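Local coordinates for archaeal Sm-like protein AF-Sm2 (Archaeoglobus fulgidus, PDB 1LJO) that probably binds RNA, as other members of the Sm-like family do, and assembles into a ring of six identical subunits, at residues Val20-Glu25 and Ile62-Asn67; Asn27-Lys32 and Ala47-Gly52. All coordinates share one frame; numbering follows the deposited sequence.

Interaction 1 (Val20-Glu25 and Ile62-Asn67); sequences VEMKGE and IVLRGN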
ATOM      1  N   VAL A  20      16.472   9.350   0.042  1.00 12.81           N
ATOM      2  CA  VAL A  20      15.285   8.497   0.049  1.00 12.18           C
ATOM      3  C   VAL A  20      14.214   8.891  -0.955  1.00 14.25           C
ATOM      4  O   VAL A  20      13.860  10.061  -1.063  1.00 13.93           O
ATOM      5  CB  VAL A  20      14.603   8.512   1.436  1.00 12.11           C
ATOM      6  CG1 VAL A  20      13.428   7.532   1.455  1.00 11.83           C
ATOM      7  CG2 VAL A  20      15.614   8.179   2.513  1.00 11.98           C
ATOM      8  N   GLU A  21      13.697   7.906  -1.682  1.00 10.98           N
ATOM      9  CA  GLU A  21      12.622   8.170  -2.629  1.00 18.04           C
ATOM     10  C   GLU A  21      11.353   7.606  -1.997  1.00 16.71           C
ATOM     11  O   GLU A  21      11.306   6.428  -1.637  1.00 13.57           O
ATOM     12  CB  GLU A  21      12.890   7.487  -3.971  1.00 21.82           C
ATOM     13  CG  GLU A  21      11.708   7.561  -4.921  1.00 29.30           C
ATOM     14  CD  GLU A  21      12.046   7.071  -6.312  1.00 33.96           C
ATOM     15  OE1 GLU A  21      12.611   5.963  -6.433  1.00 36.33           O
ATOM     16  OE2 GLU A  21      11.741   7.794  -7.285  1.00 38.97           O
ATOM     17  N   MET A  22      10.338   8.454  -1.849  1.00 15.57           N
ATOM     18  CA  MET A  22       9.071   8.049  -1.248  1.00 16.49           C
ATOM     19  C   MET A  22       8.002   7.873  -2.311  1.00 18.10           C
ATOM     20  O   MET A  22       7.986   8.588  -3.316  1.00 19.18           O
ATOM     21  CB  MET A  22       8.588   9.097  -0.239  1.00 15.35           C
ATOM     22  CG  MET A  22       9.524   9.364   0.922  1.00 14.61           C
ATOM     23  SD  MET A  22       9.766   7.923   1.984  1.00 14.83           S
ATOM     24  CE  MET A  22       8.174   7.827   2.812  1.00 12.83           C
ATOM     25  N   LYS A  23       7.094   6.937  -2.072  1.00 17.43           N
ATOM     26  CA  LYS A  23       6.016   6.662  -3.010  1.00 24.78           C
ATOM     27  C   LYS A  23       5.099   7.872  -3.191  1.00 30.60           C
ATOM     28  O   LYS A  23       4.720   8.209  -4.315  1.00 36.89           O
ATOM     29  CB  LYS A  23       5.217   5.448  -2.529  1.00 25.61           C
ATOM     30  CG  LYS A  23       4.142   4.981  -3.485  1.00 29.18           C
ATOM     31  CD  LYS A  23       3.695   3.565  -3.149  1.00 30.69           C
ATOM     32  CE  LYS A  23       3.197   3.452  -1.716  1.00 31.48           C
ATOM     33  NZ  LYS A  23       2.884   2.046  -1.341  1.00 29.40           N
ATOM     34  N   GLY A  24       4.751   8.532  -2.091  1.00 34.18           N
ATOM     35  CA  GLY A  24       3.883   9.697  -2.171  1.00 42.56           C
ATOM     36  C   GLY A  24       4.634  11.018  -2.208  1.00 47.45           C
ATOM     37  O   GLY A  24       4.170  12.021  -1.656  1.00 47.89           O
ATOM     38  N   GLU A  25       5.791  11.021  -2.864  1.00 48.95           N
ATOM     39  CA  GLU A  25       6.622  12.220  -2.979  1.00 49.42           C
ATOM     40  C   GLU A  25       7.337  12.246  -4.329  1.00 48.97           C
ATOM     41  O   GLU A  25       7.917  11.248  -4.752  1.00 49.84           O
ATOM     42  CB  GLU A  25       7.648  12.250  -1.844  1.00 51.57           C
ATOM     43  CG  GLU A  25       7.448  13.378  -0.841  1.00 54.39           C
ATOM     44  CD  GLU A  25       8.091  14.678  -1.287  1.00 55.59           C
ATOM     45  OE1 GLU A  25       9.337  14.724  -1.370  1.00 56.74           O
ATOM     46  OE2 GLU A  25       7.356  15.653  -1.557  1.00 56.01           O
ATOM     47  N   ILE A  62      12.391  15.167  10.215  1.00 11.62           N
ATOM     48  CA  ILE A  62      11.218  14.543   9.596  1.00 11.62           C
ATOM     49  C   ILE A  62      11.207  13.043   9.839  1.00 12.85           C
ATOM     50  O   ILE A  62      12.252  12.423   9.998  1.00 11.49           O
ATOM     51  CB  ILE A  62      11.160  14.753   8.062  1.00 11.98           C
ATOM     52  CG1 ILE A  62      12.429  14.195   7.414  1.00 15.00           C
ATOM     53  CG2 ILE A  62      10.981  16.233   7.728  1.00 15.73           C
ATOM     54  CD1 ILE A  62      12.391  14.206   5.894  1.00 15.99           C
ATOM     55  N   VAL A  63      10.012  12.468   9.859  1.00 12.59           N
ATOM     56  CA  VAL A  63       9.853  11.034  10.042  1.00 12.70           C
ATOM     57  C   VAL A  63       9.181  10.490   8.786  1.00 12.11           C
ATOM     58  O   VAL A  63       8.115  10.968   8.387  1.00 12.86           O
ATOM     59  CB  VAL A  63       8.974  10.720  11.270  1.00 13.16           C
ATOM     60  CG1 VAL A  63       8.615   9.244  11.292  1.00 12.01           C
ATOM     61  CG2 VAL A  63       9.712  11.120  12.548  1.00 11.50           C
ATOM     62  N   LEU A  64       9.812   9.502   8.158  1.00 11.28           N
ATOM     63  CA  LEU A  64       9.270   8.898   6.942  1.00 10.77           C
ATOM     64  C   LEU A  64       8.624   7.548   7.262  1.00 13.62           C
ATOM     65  O   LEU A  64       9.209   6.722   7.964  1.00 14.37           O
ATOM     66  CB  LEU A  64      10.385   8.723   5.904  1.00 13.71           C
ATOM     67  CG  LEU A  64      11.160  10.006   5.552  1.00 15.56           C
ATOM     68  CD1 LEU A  64      12.235   9.706   4.505  1.00 14.13           C
ATOM     69  CD2 LEU A  64      10.196  11.055   5.033  1.00 15.63           C
ATOM     70  N   ARG A  65       7.412   7.335   6.755  1.00 12.50           N
ATOM     71  CA  ARG A  65       6.692   6.087   6.994  1.00 12.04           C
ATOM     72  C   ARG A  65       7.300   4.965   6.156  1.00 12.71           C
ATOM     73  O   ARG A  65       7.370   5.062   4.936  1.00  9.50           O
ATOM     74  CB  ARG A  65       5.216   6.258   6.642  1.00 11.52           C
ATOM     75  CG  ARG A  65       4.349   5.062   6.966  1.00 15.06           C
ATOM     76  CD  ARG A  65       4.260   4.846   8.470  1.00 16.75           C
ATOM     77  NE  ARG A  65       3.348   3.759   8.807  1.00 21.45           N
ATOM     78  CZ  ARG A  65       3.689   2.476   8.854  1.00 24.46           C
ATOM     79  NH1 ARG A  65       4.936   2.108   8.585  1.00 27.58           N
ATOM     80  NH2 ARG A  65       2.780   1.563   9.174  1.00 24.35           N
ATOM     81  N   GLY A  66       7.724   3.899   6.828  1.00  9.02           N
ATOM     82  CA  GLY A  66       8.349   2.773   6.154  1.00  9.34           C
ATOM     83  C   GLY A  66       7.653   2.141   4.958  1.00 11.68           C
ATOM     84  O   GLY A  66       8.301   1.862   3.947  1.00 13.98           O
ATOM     85  N   ASN A  67       6.350   1.906   5.034  1.00 12.26           N
ATOM     86  CA  ASN A  67       5.707   1.267   3.894  1.00 17.65           C
ATOM     87  C   ASN A  67       5.587   2.184   2.683  1.00 14.32           C
ATOM     88  O   ASN A  67       5.167   1.744   1.622  1.00 14.19           O
ATOM     89  CB  ASN A  67       4.336   0.697   4.263  1.00 24.07           C
ATOM     90  CG  ASN A  67       3.363   1.754   4.684  1.00 26.78           C
ATOM     91  OD1 ASN A  67       3.468   2.309   5.776  1.00 32.41           O
ATOM     92  ND2 ASN A  67       2.401   2.048   3.816  1.00 30.24           N
TER
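M22 and L64 carry the apolar part of this contact, their side chains crossing obliquely. With CG of M22 anti to its carbonyl carbon, the chain bends at chi2 (-64°) and chi3 (-72°), curling its tip against the leucine: CE of M22 lies 3.9 Å from CB of L64 and 3.6 Å from the carbonyl O of R65, and SD of M22 4.0 Å from CD1 of L64. An unbranched, flexible thioether suits a place between two strands that do not pair. Two residues earlier on the same strand, V20 meets the leucine tip to tip, CG1 of V20 to CD1 of L64 at 3.9 Å, its compact branch filling the buried interior. V69 packs on V20 and M22, L42 on V20 and L44 on L64.

Polar contacts are looser. NZ of K23 comes no nearer than 3.8 Å to O of N67; its hydrogen bond goes to N68 of a third subunit, and a cadmium ion lies about 4 Å from its side chain.

Within 62-67, OD1 of N67 sits over the centre of the R65 guanidinium without bonding to it, while ND2 of N67 hydrogen-bonds O of N67 of the second subunit; N41 holds G66 N. This L-R-G-N run, ending a strand that pairs with that subunit, is characteristic of the Sm2 motif, whose loop in relatives contributes to the RNA-binding pocket.

Interaction 2 (Asn27-Lys32 and Ala47-Gly52); sequences NQLVGK and AMECKG. With ACY (acetic acid), chain C.
Two antiparallel hydrogen-bonded pairs, Q28 with C50 and V30 with M48, join these neighbouring strands. C50 N bonds Q28 O at 2.7 Å and V30 N bonds M48 O at 2.9 Å; each pair is closed by its reciprocal bond. Between them, CA of E49 approaches O of Q28 and CA of L29 approaches O of M48.

On the face bearing Q28, V30, M48 and C50, CG2 of V30 packs 3.7 Å from SG of C50, the small thiol fitting beside a branched neighbour. Q28 works through both ends of its amide: OE1 accepts G52 N at 3.0 Å in the carbonyl plane, and NE2 donates to OXT of a bound acetic acid at 3.3 Å. A bend at chi2 (94°) swings the amide back over the second strand to make both contacts. A leucine in its place would probably leave G52 N without this acceptor and the end of the strand less firmly held. K51 NZ reaches the same oxygen, OXT, at 3.0 Å.

On the face of L29 and E49, the carboxylate of E49 is met by ND2 of N27, which precedes the strand, though the modelled 2.4 Å from N27 ND2 to E49 OE2 is doubtful. R57 forms a salt bridge to that carboxylate oxygen. Glycine also suits G52, with its positive phi of 81°.

The ladder is made by backbone atoms, with glycine at G31 the exception, where a CB would collide with A47. At the strand end, K51 NZ and Q28 NE2 share OXT of the acetic acid, probably from the crystallisation liquor, which is probably ionised and so would suit a lysine.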
ATOM      1  N   ASN A  27       9.797  14.542  -5.110  1.00 37.10           N
ATOM      2  CA  ASN A  27      11.185  14.944  -4.897  1.00 32.16           C
ATOM      3  C   ASN A  27      11.789  14.016  -3.851  1.00 29.56           C
ATOM      4  O   ASN A  27      11.068  13.487  -3.010  1.00 28.35           O
ATOM      5  CB  ASN A  27      11.245  16.385  -4.396  1.00 31.78           C
ATOM      6  CG  ASN A  27      10.546  17.350  -5.324  1.00 33.56           C
ATOM      7  OD1 ASN A  27      10.781  17.341  -6.528  1.00 36.50           O
ATOM      8  ND2 ASN A  27       9.686  18.190  -4.768  1.00 32.62           N
ATOM      9  N   GLN A  28      13.104  13.821  -3.899  1.00 25.00           N
ATOM     10  CA  GLN A  28      13.760  12.949  -2.933  1.00 24.08           C
ATOM     11  C   GLN A  28      14.075  13.682  -1.638  1.00 22.39           C
ATOM     12  O   GLN A  28      14.142  14.913  -1.608  1.00 18.75           O
ATOM     13  CB  GLN A  28      15.067  12.384  -3.500  1.00 26.69           C
ATOM     14  CG  GLN A  28      14.936  11.646  -4.824  1.00 29.60           C
ATOM     15  CD  GLN A  28      15.209  12.547  -6.017  1.00 30.51           C
ATOM     16  OE1 GLN A  28      16.282  13.146  -6.122  1.00 28.00           O
ATOM     17  NE2 GLN A  28      14.241  12.642  -6.925  1.00 30.38           N
ATOM     18  N   LEU A  29      14.267  12.914  -0.569  1.00 17.60           N
ATOM     19  CA  LEU A  29      14.618  13.478   0.726  1.00 13.82           C
ATOM     20  C   LEU A  29      16.062  13.110   1.018  1.00 14.73           C
ATOM     21  O   LEU A  29      16.468  11.960   0.837  1.00 13.40           O
ATOM     22  CB  LEU A  29      13.719  12.924   1.839  1.00 15.61           C
ATOM     23  CG  LEU A  29      12.239  13.312   1.818  1.00 17.65           C
ATOM     24  CD1 LEU A  29      12.104  14.804   1.528  1.00 19.13           C
ATOM     25  CD2 LEU A  29      11.517  12.512   0.759  1.00 23.43           C
ATOM     26  N   VAL A  30      16.840  14.094   1.452  1.00 11.03           N
ATOM     27  CA  VAL A  30      18.238  13.876   1.778  1.00 13.27           C
ATOM     28  C   VAL A  30      18.471  14.402   3.187  1.00 15.06           C
ATOM     29  O   VAL A  30      18.118  15.543   3.493  1.00 13.80           O
ATOM     30  CB  VAL A  30      19.164  14.636   0.807  1.00 17.35           C
ATOM     31  CG1 VAL A  30      20.615  14.396   1.178  1.00 15.22           C
ATOM     32  CG2 VAL A  30      18.885  14.205  -0.625  1.00 17.67           C
ATOM     33  N   GLY A  31      19.054  13.570   4.045  1.00 13.60           N
ATOM     34  CA  GLY A  31      19.313  14.002   5.408  1.00 12.93           C
ATOM     35  C   GLY A  31      20.094  12.977   6.201  1.00 12.34           C
ATOM     36  O   GLY A  31      20.444  11.918   5.685  1.00 13.21           O
ATOM     37  N   LYS A  32      20.376  13.295   7.459  1.00 13.56           N
ATOM     38  CA  LYS A  32      21.122  12.388   8.317  1.00 11.92           C
ATOM     39  C   LYS A  32      20.168  11.381   8.940  1.00 13.67           C
ATOM     40  O   LYS A  32      19.154  11.756   9.546  1.00  9.82           O
ATOM     41  CB  LYS A  32      21.841  13.165   9.423  1.00 13.57           C
ATOM     42  CG  LYS A  32      22.688  12.290  10.354  1.00 13.10           C
ATOM     43  CD  LYS A  32      23.135  13.083  11.574  1.00 16.44           C
ATOM     44  CE  LYS A  32      23.900  12.212  12.556  1.00 21.19           C
ATOM     45  NZ  LYS A  32      23.996  12.846  13.906  1.00 24.62           N
ATOM     46  N   ALA A  47      17.303  17.438   7.357  1.00 12.36           N
ATOM     47  CA  ALA A  47      16.816  17.007   6.054  1.00 11.04           C
ATOM     48  C   ALA A  47      16.429  18.114   5.086  1.00 13.51           C
ATOM     49  O   ALA A  47      16.110  19.236   5.482  1.00 14.67           O
ATOM     50  CB  ALA A  47      15.642  16.067   6.237  1.00 13.09           C
ATOM     51  N   MET A  48      16.444  17.770   3.806  1.00 14.15           N
ATOM     52  CA  MET A  48      16.074  18.701   2.753  1.00 20.38           C
ATOM     53  C   MET A  48      15.400  17.941   1.621  1.00 19.08           C
ATOM     54  O   MET A  48      15.612  16.742   1.446  1.00 16.15           O
ATOM     55  CB  MET A  48      17.310  19.424   2.215  1.00 25.54           C
ATOM     56  CG  MET A  48      18.360  18.504   1.633  1.00 32.64           C
ATOM     57  SD  MET A  48      19.784  19.405   0.998  1.00 41.02           S
ATOM     58  CE  MET A  48      20.790  19.554   2.486  1.00 40.25           C
ATOM     59  N   GLU A  49      14.581  18.649   0.858  1.00 17.46           N
ATOM     60  CA  GLU A  49      13.896  18.053  -0.272  1.00 19.10           C
ATOM     61  C   GLU A  49      14.790  18.388  -1.461  1.00 19.95           C
ATOM     62  O   GLU A  49      15.174  19.546  -1.643  1.00 18.79           O
ATOM     63  CB  GLU A  49      12.519  18.694  -0.428  1.00 20.68           C
ATOM     64  CG  GLU A  49      11.577  17.973  -1.357  1.00 28.05           C
ATOM     65  CD  GLU A  49      10.200  18.605  -1.359  1.00 31.22           C
ATOM     66  OE1 GLU A  49       9.622  18.777  -0.265  1.00 33.97           O
ATOM     67  OE2 GLU A  49       9.696  18.931  -2.450  1.00 35.11           O
ATOM     68  N   CYS A  50      15.131  17.378  -2.256  1.00 18.43           N
ATOM     69  CA  CYS A  50      16.000  17.582  -3.402  1.00 23.55           C
ATOM     70  C   CYS A  50      15.482  16.920  -4.673  1.00 24.85           C
ATOM     71  O   CYS A  50      14.631  16.036  -4.635  1.00 24.75           O
ATOM     72  CB  CYS A  50      17.405  17.027  -3.113  1.00 23.56           C
ATOM     73  SG  CYS A  50      18.270  17.722  -1.675  1.00 27.18           S
ATOM     74  N   LYS A  51      16.012  17.382  -5.797  1.00 27.16           N
ATOM     75  CA  LYS A  51      15.701  16.844  -7.116  1.00 32.30           C
ATOM     76  C   LYS A  51      17.086  16.601  -7.694  1.00 34.33           C
ATOM     77  O   LYS A  51      17.600  17.400  -8.475  1.00 36.68           O
ATOM     78  CB  LYS A  51      14.951  17.867  -7.970  1.00 33.18           C
ATOM     79  CG  LYS A  51      13.442  17.826  -7.812  1.00 35.44           C
ATOM     80  CD  LYS A  51      12.778  18.831  -8.742  1.00 37.00           C
ATOM     81  CE  LYS A  51      11.414  18.344  -9.184  1.00 37.26           C
ATOM     82  NZ  LYS A  51      11.539  17.083  -9.960  1.00 37.82           N
ATOM     83  N   GLY A  52      17.697  15.497  -7.286  1.00 36.17           N
ATOM     84  CA  GLY A  52      19.040  15.205  -7.738  1.00 36.07           C
ATOM     85  C   GLY A  52      19.944  16.028  -6.844  1.00 37.69           C
ATOM     86  O   GLY A  52      19.800  15.997  -5.620  1.00 37.36           O
TER
HETATM   87  C   ACY C 201      13.956  14.242 -10.222  1.00 51.60           C
HETATM   88  O   ACY C 201      13.846  14.325 -11.519  1.00 52.86           O
HETATM   89  OXT ACY C 201      13.070  14.532  -9.345  1.00 51.61           O
HETATM   90  CH3 ACY C 201      15.315  13.738  -9.767  1.00 51.74           C

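How the interactions relate
The centres of the two contacts lie about 11 Å apart, and interaction 2 is nested within the chain loop that interaction 1 closes. Strands 17-22 and 28-36 join them as neighbours in one antiparallel sheet: V20 N lies 2.7 Å from L29 O, a probable hydrogen bond. Apolar packing continues this link, with CG of M22 3.7 Å from CD2 of L29 and CD1 of I62 3.8 Å from CB of A47. Interaction 2 is thus a backbone ladder within the curved sheet, whereas interaction 1 brings together parts of it through side chains. In interaction 1, segment 62-67 probably holds the Sm2-type loop and meets neighbouring subunits; the bound acetic acid lies at the strand end of interaction 2.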